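PDB 1JEO: 3-hexulose-6-phosphate isomerase from Methanocaldococcus jannaschii, which catalyses the isomerization between 3-hexulose 6-phosphate and fructose 6-phosphate on the route to ribose 5-phosphate. Local coordinates for residues A[63-68]-A[156-161]; A[55-60]-A[149-154]; A[84-89]-A[99-104]; A[34-39]-A[126-131]; A[8-13]-A[138-143]. One frame throughout, in Å; residues are numbered along the deposited sequence.

Interaction 1: A[63-68]-A[156-161]; sequences MHLGFK and LVIAEI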
# COMPACT_ATOMS: atom_id res chain seq x y z
N MET A 63 -9.68 -1.91 -7.32
CA MET A 63 -10.50 -1.78 -8.52
C MET A 63 -11.63 -2.82 -8.44
O MET A 63 -12.78 -2.51 -8.74
CB MET A 63 -9.63 -1.97 -9.76
CG MET A 63 -10.32 -1.87 -11.12
SD MET A 63 -11.08 -3.42 -11.66
CE MET A 63 -12.67 -2.80 -11.87
N HIS A 64 -11.29 -4.04 -8.00
CA HIS A 64 -12.24 -5.15 -7.85
C HIS A 64 -13.39 -4.81 -6.90
O HIS A 64 -14.51 -5.29 -7.08
CB HIS A 64 -11.53 -6.41 -7.35
CG HIS A 64 -10.64 -7.06 -8.35
ND1 HIS A 64 -10.77 -6.87 -9.71
CD2 HIS A 64 -9.62 -7.94 -8.19
CE1 HIS A 64 -9.86 -7.60 -10.34
NE2 HIS A 64 -9.15 -8.26 -9.45
N LEU A 65 -13.10 -3.96 -5.92
CA LEU A 65 -14.08 -3.53 -4.92
C LEU A 65 -14.92 -2.32 -5.36
O LEU A 65 -15.83 -1.91 -4.63
CB LEU A 65 -13.40 -3.25 -3.58
CG LEU A 65 -12.65 -4.38 -2.87
CD1 LEU A 65 -12.24 -3.89 -1.49
CD2 LEU A 65 -13.49 -5.63 -2.75
N GLY A 66 -14.61 -1.75 -6.53
CA GLY A 66 -15.38 -0.63 -7.04
C GLY A 66 -14.78 0.76 -6.97
O GLY A 66 -15.42 1.72 -7.40
N PHE A 67 -13.57 0.87 -6.43
CA PHE A 67 -12.89 2.17 -6.33
C PHE A 67 -12.23 2.53 -7.66
O PHE A 67 -11.97 1.64 -8.47
CB PHE A 67 -11.81 2.12 -5.25
CG PHE A 67 -12.34 1.89 -3.86
CD1 PHE A 67 -12.31 0.61 -3.28
CD2 PHE A 67 -12.88 2.96 -3.12
CE1 PHE A 67 -12.82 0.39 -1.98
CE2 PHE A 67 -13.39 2.76 -1.81
CZ PHE A 67 -13.36 1.47 -1.24
N LYS A 68 -12.03 3.83 -7.89
CA LYS A 68 -11.35 4.30 -9.10
C LYS A 68 -9.86 4.26 -8.76
O LYS A 68 -9.30 5.21 -8.20
CB LYS A 68 -11.83 5.71 -9.49
CG LYS A 68 -13.29 5.75 -9.95
CD LYS A 68 -13.63 6.98 -10.80
CE LYS A 68 -13.82 8.24 -9.96
NZ LYS A 68 -14.09 9.44 -10.81
N LEU A 156 -4.83 -7.53 3.91
CA LEU A 156 -5.56 -7.42 5.18
C LEU A 156 -6.36 -6.11 5.20
O LEU A 156 -7.43 -6.05 5.82
CB LEU A 156 -4.64 -7.50 6.40
CG LEU A 156 -3.89 -8.80 6.73
CD1 LEU A 156 -3.03 -8.60 7.96
CD2 LEU A 156 -4.85 -9.95 6.94
N VAL A 157 -5.88 -5.10 4.48
CA VAL A 157 -6.56 -3.80 4.36
C VAL A 157 -7.81 -4.03 3.50
O VAL A 157 -8.89 -3.55 3.84
CB VAL A 157 -5.62 -2.71 3.72
CG1 VAL A 157 -6.39 -1.42 3.40
CG2 VAL A 157 -4.48 -2.40 4.67
N ILE A 158 -7.65 -4.81 2.43
CA ILE A 158 -8.75 -5.17 1.54
C ILE A 158 -9.80 -5.96 2.33
O ILE A 158 -11.00 -5.68 2.22
CB ILE A 158 -8.25 -6.00 0.31
CG1 ILE A 158 -7.35 -5.13 -0.58
CG2 ILE A 158 -9.42 -6.58 -0.49
CD1 ILE A 158 -8.05 -3.91 -1.22
N ALA A 159 -9.33 -6.87 3.19
CA ALA A 159 -10.20 -7.70 4.04
C ALA A 159 -11.04 -6.81 4.96
O ALA A 159 -12.25 -7.02 5.09
CB ALA A 159 -9.37 -8.68 4.86
N GLU A 160 -10.40 -5.79 5.53
CA GLU A 160 -11.07 -4.85 6.42
C GLU A 160 -12.02 -3.90 5.69
O GLU A 160 -13.03 -3.50 6.27
CB GLU A 160 -10.06 -4.06 7.25
CG GLU A 160 -9.28 -4.88 8.28
CD GLU A 160 -10.18 -5.57 9.31
OE1 GLU A 160 -10.97 -4.87 9.97
OE2 GLU A 160 -10.08 -6.81 9.45
N ILE A 161 -11.72 -3.57 4.43
CA ILE A 161 -12.60 -2.69 3.64
C ILE A 161 -13.89 -3.43 3.29
O ILE A 161 -14.98 -2.85 3.34
CB ILE A 161 -11.90 -2.13 2.34
CG1 ILE A 161 -10.76 -1.17 2.72
CG2 ILE A 161 -12.90 -1.36 1.46
CD1 ILE A 161 -9.86 -0.74 1.55
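Leu65 and Ile158 bring the two backbones nearest each other, with 8.5 Å between their CA atoms, just where helix 49-64 ends beside helix 144-164. No hydrogen bond links the segments; the contact rests on four apolar side chains. Leu65 presents its CD1 methyl to two isoleucines one helical turn apart, touching Ile161 CG2 at 3.9 Å and Ile158 CG2 at 4.0 Å. In both isoleucines CG2 lies opposite the backbone N (chi1, defined by CG1, is -67° in each), which turns the two branch methyls to the same neighbour. Ile161 CG2 is also shared with Phe67: it comes up to the ring at its edge, near the ring plane, and is 3.9 Å from CE1, so this methyl fills the corner between Leu65 and Phe67.

The turn that sets Leu65 and Phe67 next to each other is a Schellman motif closing helix 49-64. Gly66 leaves the helical region with phi 105°, and its N bonds to Met63 O at 3.0 Å; with a side chain at these backbone angles, CB would press on the carbonyl O of Leu65. Within the SIS domain the turn thus leads from the helix toward strand 69-71, and Lys68 already forms backbone hydrogen bonds with Ile43. Helix 24-39 reaches the same cluster through Ile37, which packs on Phe67, while Ile172 from helix 169-175 meets Leu65.

Interaction 2: A[55-60]-A[149-154]; sequences GRCFAM and TALIFL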
# COMPACT_ATOMS: atom_id res chain seq x y z
N GLY A 55 2.53 -3.39 -5.28
CA GLY A 55 1.66 -2.23 -5.38
C GLY A 55 0.54 -2.45 -6.38
O GLY A 55 -0.61 -2.08 -6.13
N ARG A 56 0.88 -3.11 -7.49
CA ARG A 56 -0.08 -3.44 -8.55
C ARG A 56 -1.12 -4.46 -8.05
O ARG A 56 -2.29 -4.38 -8.42
CB ARG A 56 0.65 -3.99 -9.79
CG ARG A 56 1.34 -2.95 -10.65
CD ARG A 56 2.11 -3.59 -11.79
NE ARG A 56 2.80 -2.65 -12.67
CZ ARG A 56 4.03 -2.17 -12.46
NH1 ARG A 56 4.72 -2.54 -11.38
NH2 ARG A 56 4.58 -1.34 -13.33
N CYS A 57 -0.70 -5.38 -7.17
CA CYS A 57 -1.60 -6.38 -6.59
C CYS A 57 -2.71 -5.72 -5.77
O CYS A 57 -3.87 -6.14 -5.81
CB CYS A 57 -0.84 -7.36 -5.70
SG CYS A 57 0.30 -8.45 -6.56
N PHE A 58 -2.34 -4.64 -5.08
CA PHE A 58 -3.27 -3.86 -4.25
C PHE A 58 -4.15 -2.97 -5.14
O PHE A 58 -5.36 -2.88 -4.90
CB PHE A 58 -2.47 -3.02 -3.24
CG PHE A 58 -3.32 -2.18 -2.31
CD1 PHE A 58 -3.11 -0.79 -2.22
CD2 PHE A 58 -4.30 -2.77 -1.48
CE1 PHE A 58 -3.86 0.01 -1.31
CE2 PHE A 58 -5.05 -1.98 -0.57
CZ PHE A 58 -4.83 -0.59 -0.48
N ALA A 59 -3.55 -2.36 -6.16
CA ALA A 59 -4.26 -1.48 -7.10
C ALA A 59 -5.38 -2.22 -7.83
O ALA A 59 -6.50 -1.71 -7.96
CB ALA A 59 -3.29 -0.87 -8.11
N MET A 60 -5.08 -3.46 -8.23
CA MET A 60 -6.03 -4.34 -8.91
C MET A 60 -7.19 -4.71 -7.98
O MET A 60 -8.36 -4.63 -8.37
CB MET A 60 -5.33 -5.61 -9.40
CG MET A 60 -6.23 -6.55 -10.18
SD MET A 60 -5.42 -8.07 -10.66
CE MET A 60 -4.60 -7.50 -12.15
N THR A 149 5.67 -8.98 3.54
CA THR A 149 4.84 -8.46 4.63
C THR A 149 3.89 -7.38 4.15
O THR A 149 2.74 -7.32 4.60
CB THR A 149 5.72 -7.94 5.79
OG1 THR A 149 6.67 -8.96 6.14
CG2 THR A 149 4.89 -7.61 7.02
N ALA A 150 4.35 -6.55 3.21
CA ALA A 150 3.55 -5.47 2.63
C ALA A 150 2.38 -6.02 1.82
O ALA A 150 1.28 -5.50 1.92
CB ALA A 150 4.40 -4.53 1.77
N LEU A 151 2.62 -7.11 1.09
CA LEU A 151 1.56 -7.76 0.29
C LEU A 151 0.48 -8.29 1.23
O LEU A 151 -0.71 -8.04 1.01
CB LEU A 151 2.10 -8.92 -0.56
CG LEU A 151 1.09 -9.73 -1.41
CD1 LEU A 151 0.43 -8.85 -2.46
CD2 LEU A 151 1.78 -10.92 -2.07
N ILE A 152 0.91 -8.96 2.30
CA ILE A 152 0.00 -9.51 3.30
C ILE A 152 -0.78 -8.40 4.01
O ILE A 152 -2.00 -8.50 4.13
CB ILE A 152 0.74 -10.49 4.26
CG1 ILE A 152 1.18 -11.72 3.45
CG2 ILE A 152 -0.16 -10.93 5.42
CD1 ILE A 152 2.17 -12.65 4.12
N PHE A 153 -0.09 -7.31 4.36
CA PHE A 153 -0.71 -6.14 5.02
C PHE A 153 -1.79 -5.54 4.11
O PHE A 153 -2.90 -5.26 4.56
CB PHE A 153 0.35 -5.07 5.36
CG PHE A 153 -0.23 -3.76 5.87
CD1 PHE A 153 -0.88 -3.69 7.12
CD2 PHE A 153 -0.15 -2.59 5.07
CE1 PHE A 153 -1.46 -2.47 7.56
CE2 PHE A 153 -0.73 -1.37 5.50
CZ PHE A 153 -1.38 -1.31 6.75
N LEU A 154 -1.44 -5.34 2.84
CA LEU A 154 -2.35 -4.76 1.86
C LEU A 154 -3.58 -5.62 1.57
O LEU A 154 -4.65 -5.09 1.29
CB LEU A 154 -1.60 -4.36 0.59
CG LEU A 154 -0.66 -3.17 0.79
CD1 LEU A 154 0.22 -3.00 -0.43
CD2 LEU A 154 -1.41 -1.89 1.12
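The Phe58 ring takes a methyl of Leu154 squarely on one face: CD2 stands 3.7 Å from the ring centroid and only 3° off the normal, a CH-pi contact. Leu154 flanks more than the face, since its CB lies 3.8 Å from Phe58 CD2 and its backbone O is 3.6 Å from the same ring carbon. Elsewhere around the ring come Ile37 of helix 24-39 and Ile87 of strand 85-89. With CG opposite its own backbone N (chi1 -179°), Phe58 crosses the Leu154 side chain at about a right angle, which is what lets the methyl land over the ring centre. Cutting Phe58 back to an alanine is likely to open a gap beneath Leu154 CD2 and to take from Ile37 and Ile87 the ring they pack on.

One turn nearer the start of helix 144-164, Leu151 reaches across with CD1 to Cys57 CB at 3.8 Å, on the more solvent-exposed side. Across these two segments the nearest CA atoms are those of Phe58 and Leu154, 6.2 Å apart. This is close helix-helix packing on one side of the parallel sheet of an SIS domain, with Leu151 a turn beyond Glu147, the inferred proton acceptor.

Interaction 3: A[84-89]-A[99-104]; sequences DLLILI and LTVAKK
Leu88 meets Ala102 in the tightest part of this contact, CD1 against CB at 3.8 Å, and their CA atoms are also the nearest across it, 8.0 Å apart. The short side chain of Ala102 is met by the longer reach of Leu88. Next to it, Leu86 points CD2 at Val101 CG1, 4.0 Å away, with the two side chains crossing at a slant. Two torsions make that meeting: Leu86 holds CG opposite its backbone N (chi1 176°), and Val101 does the same with CG1 (chi1 174°), so each extends a methyl toward the other segment. The same Val101 methyl is only loosely approached by Leu88 CD2, at 4.3 Å.

The far side of helix 96-106 is quite different. Thr100, Lys103 and Lys104 are exposed and make no contact with the strand, so on the helix it is Val101 and Ala102 that lose surface to it. There is no hydrogen bond across, and the 145 Å² buried comes mainly from apolar side chains.

Helix 99-104 runs nearly antiparallel to strand 85-89, at 160° with axes 10.1 Å apart, as the return leg of a beta-alpha-beta unit must. Alternation along the strand sends Leu86 and Leu88 to this helix and Leu85 and Ile87 to helix 24-39 on the opposite face, while strands 43-46 and 112-115 flank strand 85-89, Phe44 touching Leu86 and Ile112 touching Leu88.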
# COMPACT_ATOMS: atom_id res chain seq x y z
N ASP A 84 -7.79 13.58 -4.72
CA ASP A 84 -7.22 12.24 -4.88
C ASP A 84 -6.26 11.81 -3.78
O ASP A 84 -5.85 12.61 -2.93
CB ASP A 84 -6.54 12.10 -6.25
CG ASP A 84 -7.51 12.28 -7.42
OD1 ASP A 84 -8.74 12.13 -7.23
OD2 ASP A 84 -7.04 12.54 -8.54
N LEU A 85 -5.89 10.53 -3.81
CA LEU A 85 -4.98 9.93 -2.83
C LEU A 85 -3.83 9.19 -3.52
O LEU A 85 -4.04 8.50 -4.51
CB LEU A 85 -5.76 8.94 -1.95
CG LEU A 85 -5.02 8.04 -0.96
CD1 LEU A 85 -4.39 8.84 0.16
CD2 LEU A 85 -5.96 7.01 -0.42
N LEU A 86 -2.62 9.37 -3.00
CA LEU A 86 -1.44 8.70 -3.51
C LEU A 86 -0.84 7.81 -2.42
O LEU A 86 -0.63 8.27 -1.29
CB LEU A 86 -0.38 9.70 -4.01
CG LEU A 86 0.96 9.12 -4.50
CD1 LEU A 86 0.81 8.34 -5.81
CD2 LEU A 86 1.97 10.24 -4.67
N ILE A 87 -0.62 6.55 -2.75
CA ILE A 87 -0.03 5.58 -1.82
C ILE A 87 1.31 5.15 -2.43
O ILE A 87 1.36 4.68 -3.57
CB ILE A 87 -0.97 4.36 -1.56
CG1 ILE A 87 -2.26 4.82 -0.87
CG2 ILE A 87 -0.27 3.30 -0.70
CD1 ILE A 87 -3.38 3.79 -0.82
N LEU A 88 2.38 5.37 -1.67
CA LEU A 88 3.73 5.02 -2.10
C LEU A 88 4.27 3.85 -1.29
O LEU A 88 4.10 3.80 -0.08
CB LEU A 88 4.67 6.23 -1.97
CG LEU A 88 4.31 7.44 -2.85
CD1 LEU A 88 5.12 8.64 -2.47
CD2 LEU A 88 4.49 7.12 -4.33
N ILE A 89 4.84 2.88 -2.00
CA ILE A 89 5.41 1.68 -1.37
C ILE A 89 6.89 1.64 -1.73
O ILE A 89 7.25 1.57 -2.91
CB ILE A 89 4.68 0.38 -1.85
CG1 ILE A 89 3.19 0.46 -1.48
CG2 ILE A 89 5.27 -0.88 -1.18
CD1 ILE A 89 2.30 -0.42 -2.29
N LEU A 99 10.51 9.54 -5.12
CA LEU A 99 10.61 10.92 -4.63
C LEU A 99 10.10 11.94 -5.65
O LEU A 99 9.49 12.94 -5.27
CB LEU A 99 12.06 11.25 -4.24
CG LEU A 99 12.58 10.61 -2.95
CD1 LEU A 99 14.07 10.80 -2.83
CD2 LEU A 99 11.87 11.24 -1.78
N THR A 100 10.32 11.65 -6.94
CA THR A 100 9.87 12.49 -8.06
C THR A 100 8.34 12.55 -8.08
O THR A 100 7.76 13.63 -8.18
CB THR A 100 10.41 11.90 -9.41
OG1 THR A 100 11.84 11.98 -9.43
CG2 THR A 100 9.86 12.65 -10.62
N VAL A 101 7.70 11.38 -7.92
CA VAL A 101 6.25 11.25 -7.90
C VAL A 101 5.67 11.91 -6.64
O VAL A 101 4.64 12.58 -6.71
CB VAL A 101 5.83 9.74 -8.03
CG1 VAL A 101 4.32 9.54 -7.85
CG2 VAL A 101 6.24 9.22 -9.40
N ALA A 102 6.38 11.78 -5.51
CA ALA A 102 5.98 12.38 -4.23
C ALA A 102 6.00 13.92 -4.29
O ALA A 102 5.07 14.56 -3.81
CB ALA A 102 6.89 11.90 -3.12
N LYS A 103 7.04 14.47 -4.92
CA LYS A 103 7.22 15.92 -5.09
C LYS A 103 6.13 16.54 -5.95
O LYS A 103 5.61 17.61 -5.61
CB LYS A 103 8.58 16.23 -5.73
CG LYS A 103 9.77 16.13 -4.80
CD LYS A 103 11.08 16.25 -5.56
CE LYS A 103 12.28 16.03 -4.64
NZ LYS A 103 13.57 16.07 -5.38
N LYS A 104 5.76 15.86 -7.03
CA LYS A 104 4.73 16.33 -7.95
C LYS A 104 3.31 16.27 -7.37
O LYS A 104 2.50 17.16 -7.62
CB LYS A 104 4.81 15.59 -9.28
CG LYS A 104 5.94 16.13 -10.17
CD LYS A 104 5.91 15.51 -11.54
CE LYS A 104 6.75 16.28 -12.53
NZ LYS A 104 6.17 17.60 -12.90

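Interaction 4: A[34-39]-A[126-131]; sequences IDRIIK and ADLTIP
Arg36 and Asp127 form a salt bridge in which both terminal nitrogens of the guanidinium converge on a single carboxylate oxygen. NH1 donates to Asp127 OD2 at 2.9 Å with an N-H...O angle of 149°, and NH2 reaches the same OD2 at 3.1 Å. The oxygen lies essentially in the guanidinium plane, facing its NH1-NH2 end, so the grip is end-on. From the side of the acid the two bonds differ: NH1 uses the anti lone pair of OD2, whereas NH2 arrives from above the carboxylate plane, the two planes being turned 73° apart. The reach comes from the arginine, whose chain is extended from CG to NE and whose NE is held by Ser32 OG one turn back in helix 24-39, which would restrict the rotation of the head group.

The apolar part belongs to Leu128. Its CB sits 4.3 Å above one guanidinium face, displaced toward the rim, and CD2 lies 4.2 Å from Arg36 NE; the aliphatic side chain thus backs the flat cation while the acid meets its edge. A methionine in place of Arg36 would probably leave Asp127 OD2 without its two donors and the carboxylate freer to turn.

A salt bridge within the helix, Lys39 NZ to Asp35 OD2 at 3.3 Å with only a weak hydrogen bond, lies apart from this pair. Taken together, the arrangement ties helix 24-39 to strand 128-130, the outermost of the chain's parallel sheet on that side, by a partly exposed salt bridge at the margin of the alpha-beta-alpha SIS fold, away from the annotated sites.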
# COMPACT_ATOMS: atom_id res chain seq x y z
N ILE A 34 -7.82 3.44 5.58
CA ILE A 34 -9.14 3.03 5.10
C ILE A 34 -10.08 4.23 4.90
O ILE A 34 -10.78 4.29 3.89
CB ILE A 34 -9.76 1.96 6.06
CG1 ILE A 34 -8.91 0.68 6.00
CG2 ILE A 34 -11.22 1.65 5.70
CD1 ILE A 34 -9.22 -0.31 7.08
N ASP A 35 -10.03 5.18 5.83
CA ASP A 35 -10.86 6.39 5.77
C ASP A 35 -10.52 7.25 4.54
O ASP A 35 -11.42 7.70 3.83
CB ASP A 35 -10.70 7.21 7.06
CG ASP A 35 -11.79 8.25 7.25
OD1 ASP A 35 -12.98 7.92 7.07
OD2 ASP A 35 -11.45 9.40 7.59
N ARG A 36 -9.22 7.38 4.27
CA ARG A 36 -8.71 8.14 3.12
C ARG A 36 -9.04 7.47 1.79
O ARG A 36 -9.29 8.17 0.80
CB ARG A 36 -7.20 8.34 3.24
CG ARG A 36 -6.79 9.29 4.34
CD ARG A 36 -5.29 9.27 4.54
NE ARG A 36 -4.89 9.92 5.77
CZ ARG A 36 -4.34 11.13 5.85
NH1 ARG A 36 -4.11 11.84 4.75
NH2 ARG A 36 -4.01 11.63 7.03
N ILE A 37 -9.08 6.14 1.78
CA ILE A 37 -9.42 5.34 0.58
C ILE A 37 -10.90 5.51 0.21
O ILE A 37 -11.24 5.69 -0.96
CB ILE A 37 -9.03 3.82 0.78
CG1 ILE A 37 -7.51 3.64 0.62
CG2 ILE A 37 -9.78 2.89 -0.20
CD1 ILE A 37 -6.98 2.25 0.97
N ILE A 38 -11.77 5.52 1.23
CA ILE A 38 -13.22 5.68 1.05
C ILE A 38 -13.61 7.13 0.67
O ILE A 38 -14.53 7.34 -0.14
CB ILE A 38 -13.99 5.18 2.33
CG1 ILE A 38 -13.81 3.66 2.46
CG2 ILE A 38 -15.50 5.51 2.26
CD1 ILE A 38 -14.24 3.08 3.80
N LYS A 39 -12.87 8.10 1.19
CA LYS A 39 -13.13 9.51 0.93
C LYS A 39 -12.51 10.07 -0.35
O LYS A 39 -12.94 11.12 -0.83
CB LYS A 39 -12.71 10.37 2.13
CG LYS A 39 -13.64 10.26 3.33
CD LYS A 39 -13.14 11.10 4.49
CE LYS A 39 -14.12 11.08 5.65
NZ LYS A 39 -13.58 11.83 6.82
N ALA A 126 5.09 12.71 3.10
CA ALA A 126 3.89 11.97 3.50
C ALA A 126 3.10 12.56 4.66
O ALA A 126 3.67 13.05 5.63
CB ALA A 126 4.25 10.53 3.79
N ASP A 127 1.78 12.46 4.55
CA ASP A 127 0.84 12.93 5.57
C ASP A 127 0.69 11.82 6.62
O ASP A 127 0.47 12.10 7.80
CB ASP A 127 -0.53 13.21 4.93
CG ASP A 127 -1.33 14.26 5.68
OD1 ASP A 127 -0.75 15.29 6.08
OD2 ASP A 127 -2.55 14.07 5.84
N LEU A 128 0.81 10.58 6.16
CA LEU A 128 0.70 9.38 6.99
C LEU A 128 1.80 8.40 6.58
O LEU A 128 1.94 8.07 5.39
CB LEU A 128 -0.67 8.71 6.81
CG LEU A 128 -0.97 7.35 7.45
CD1 LEU A 128 -1.05 7.45 8.98
CD2 LEU A 128 -2.26 6.78 6.89
N THR A 129 2.59 7.97 7.55
CA THR A 129 3.66 7.01 7.31
C THR A 129 3.32 5.73 8.06
O THR A 129 2.97 5.77 9.24
CB THR A 129 5.04 7.56 7.75
OG1 THR A 129 5.35 8.73 6.99
CG2 THR A 129 6.15 6.53 7.50
N ILE A 130 3.36 4.61 7.34
CA ILE A 130 3.08 3.29 7.92
C ILE A 130 4.36 2.43 7.81
O ILE A 130 4.61 1.81 6.78
CB ILE A 130 1.86 2.58 7.23
CG1 ILE A 130 0.60 3.47 7.31
CG2 ILE A 130 1.58 1.22 7.91
CD1 ILE A 130 -0.64 2.90 6.62
N PRO A 131 5.20 2.42 8.87
CA PRO A 131 6.44 1.62 8.85
C PRO A 131 6.17 0.13 9.13
O PRO A 131 5.37 -0.21 10.00
CB PRO A 131 7.27 2.22 10.00
CG PRO A 131 6.61 3.55 10.29
CD PRO A 131 5.17 3.24 10.10

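Interaction 5: A[8-13]-A[138-143]; sequences DIVSNN and KYLPMG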
# COMPACT_ATOMS: atom_id res chain seq x y z
N ASP A 8 11.16 -19.33 9.62
CA ASP A 8 10.91 -18.81 10.97
C ASP A 8 10.92 -17.28 10.99
O ASP A 8 10.14 -16.66 11.71
CB ASP A 8 11.95 -19.34 11.97
CG ASP A 8 11.71 -20.79 12.37
OD1 ASP A 8 12.65 -21.41 12.90
OD2 ASP A 8 10.58 -21.30 12.19
N ILE A 9 11.79 -16.69 10.17
CA ILE A 9 11.90 -15.23 10.05
C ILE A 9 10.64 -14.68 9.38
O ILE A 9 10.05 -13.73 9.88
CB ILE A 9 13.21 -14.82 9.31
CG1 ILE A 9 14.40 -15.02 10.25
CG2 ILE A 9 13.16 -13.34 8.83
CD1 ILE A 9 15.75 -15.05 9.58
N VAL A 10 10.19 -15.36 8.32
CA VAL A 10 8.97 -14.96 7.60
C VAL A 10 7.75 -15.10 8.52
O VAL A 10 6.94 -14.18 8.59
CB VAL A 10 8.77 -15.77 6.28
CG1 VAL A 10 7.46 -15.36 5.61
CG2 VAL A 10 9.92 -15.51 5.32
N SER A 11 7.66 -16.20 9.27
CA SER A 11 6.55 -16.46 10.20
C SER A 11 6.45 -15.40 11.31
O SER A 11 5.35 -14.96 11.64
CB SER A 11 6.68 -17.84 10.85
OG SER A 11 6.47 -18.87 9.91
N ASN A 12 7.60 -14.98 11.84
CA ASN A 12 7.64 -13.96 12.89
C ASN A 12 7.38 -12.55 12.36
O ASN A 12 6.89 -11.69 13.09
CB ASN A 12 8.96 -14.02 13.67
CG ASN A 12 9.05 -15.23 14.58
OD1 ASN A 12 8.12 -15.53 15.33
ND2 ASN A 12 10.17 -15.94 14.52
N ASN A 13 7.67 -12.34 11.07
CA ASN A 13 7.43 -11.05 10.39
C ASN A 13 5.93 -10.81 10.20
O ASN A 13 5.47 -9.68 10.29
CB ASN A 13 8.13 -10.99 9.03
CG ASN A 13 9.61 -10.67 9.13
OD1 ASN A 13 10.37 -10.97 8.22
ND2 ASN A 13 10.01 -10.02 10.22
N LYS A 138 20.47 -12.97 5.70
CA LYS A 138 21.50 -13.16 4.67
C LYS A 138 20.90 -13.77 3.40
O LYS A 138 21.25 -13.37 2.29
CB LYS A 138 22.61 -14.07 5.22
CG LYS A 138 23.85 -14.19 4.34
CD LYS A 138 24.83 -15.18 4.93
CE LYS A 138 26.10 -15.26 4.11
NZ LYS A 138 27.03 -16.29 4.66
N TYR A 139 19.96 -14.70 3.58
CA TYR A 139 19.32 -15.38 2.46
C TYR A 139 17.93 -14.85 2.08
O TYR A 139 17.25 -15.39 1.20
CB TYR A 139 19.35 -16.90 2.68
CG TYR A 139 20.77 -17.43 2.76
CD1 TYR A 139 21.26 -18.03 3.94
CD2 TYR A 139 21.66 -17.27 1.67
CE1 TYR A 139 22.62 -18.46 4.03
CE2 TYR A 139 23.01 -17.69 1.75
CZ TYR A 139 23.48 -18.28 2.93
OH TYR A 139 24.80 -18.69 3.01
N LEU A 140 17.55 -13.74 2.72
CA LEU A 140 16.30 -13.00 2.47
C LEU A 140 16.83 -11.54 2.46
O LEU A 140 16.54 -10.76 3.37
CB LEU A 140 15.28 -13.22 3.60
CG LEU A 140 14.62 -14.60 3.77
CD1 LEU A 140 13.86 -14.65 5.09
CD2 LEU A 140 13.71 -14.93 2.59
N PRO A 141 17.58 -11.16 1.39
CA PRO A 141 18.19 -9.84 1.21
C PRO A 141 17.32 -8.70 0.72
O PRO A 141 16.20 -8.92 0.26
CB PRO A 141 19.30 -10.11 0.19
CG PRO A 141 19.14 -11.57 -0.20
CD PRO A 141 17.74 -11.89 0.12
N MET A 142 17.91 -7.49 0.70
CA MET A 142 17.27 -6.24 0.25
C MET A 142 15.92 -6.02 0.95
O MET A 142 15.82 -6.15 2.18
CB MET A 142 17.07 -6.23 -1.29
CG MET A 142 18.24 -6.70 -2.16
SD MET A 142 19.70 -5.69 -2.07
CE MET A 142 19.19 -4.28 -3.06
N GLY A 143 14.87 -5.79 0.16
CA GLY A 143 13.55 -5.58 0.71
C GLY A 143 12.65 -6.80 0.64
O GLY A 143 11.45 -6.66 0.83
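Leu140 lays its CD1 methyl over the seam between two consecutive residues of helix 5-15, Ile9 and Val10. Here the N-terminal helix packs on a loop of the SIS domain: segment 138-143 has no regular structure and leads from strand 128-130 into helix 144-164, with Gly143 at the N-cap position of that helix. The footprint is small, 98 Å² counted over both sides, and the backbones stay well apart, the nearest CA atoms being those of Ile9 and Leu140 at 9.0 Å. With no hydrogen bond across, the side chains alone bridge that distance.

The two helix residues approach the leucine differently. Ile9 slides past it in the opposite direction, each side chain running alongside the other, whereas Val10 crosses it at about a right angle. Leu140 has CG beside its backbone N and opposite the carbonyl carbon (chi1 -69°), which carries the branch off the loop toward the helix.

Neighbouring residues continue the patch. Glu6 of the same N-terminal helix also touches Leu140, as does Thr145 from the first turn of helix 144-164, and Val10 packs on Glu148. The contact is therefore close to the part of helix 144-164 that holds Glu147, the inferred proton acceptor, whose side chain is about 9 Å from that of Leu140. At the centre of the contact the evidence comes down to one methyl carbon: Leu140 CD1 is 4.0 Å from Ile9 CG2 and also 4.0 Å from Val10 CG2.

How the interactions relate
Interactions 1 and 2, with centres 11 Å apart, are successive contacts of helices 49-64 and 144-164, and they touch where Ile158 CD1 meets Phe58 CE2 at 3.6 Å. Interactions 3 and 4 both reach the parallel sheet, their centres 12 Å apart: the first places helix 96-106 on one face, the second joins helix 24-39, on the other, to the edge strand. Leu85 CD2 on Ile37 CG1 at 3.8 Å connects them. Interaction 5 is peripheral, 26 to 27 Å from interactions 1, 3 and 4, but touches interaction 2, 18 Å away. Interaction 3 is local in sequence; interactions 1, 2 and 4 join residues 34-68 to 126-161, closing the layered SIS fold, and interaction 5 adds the N-terminal helix.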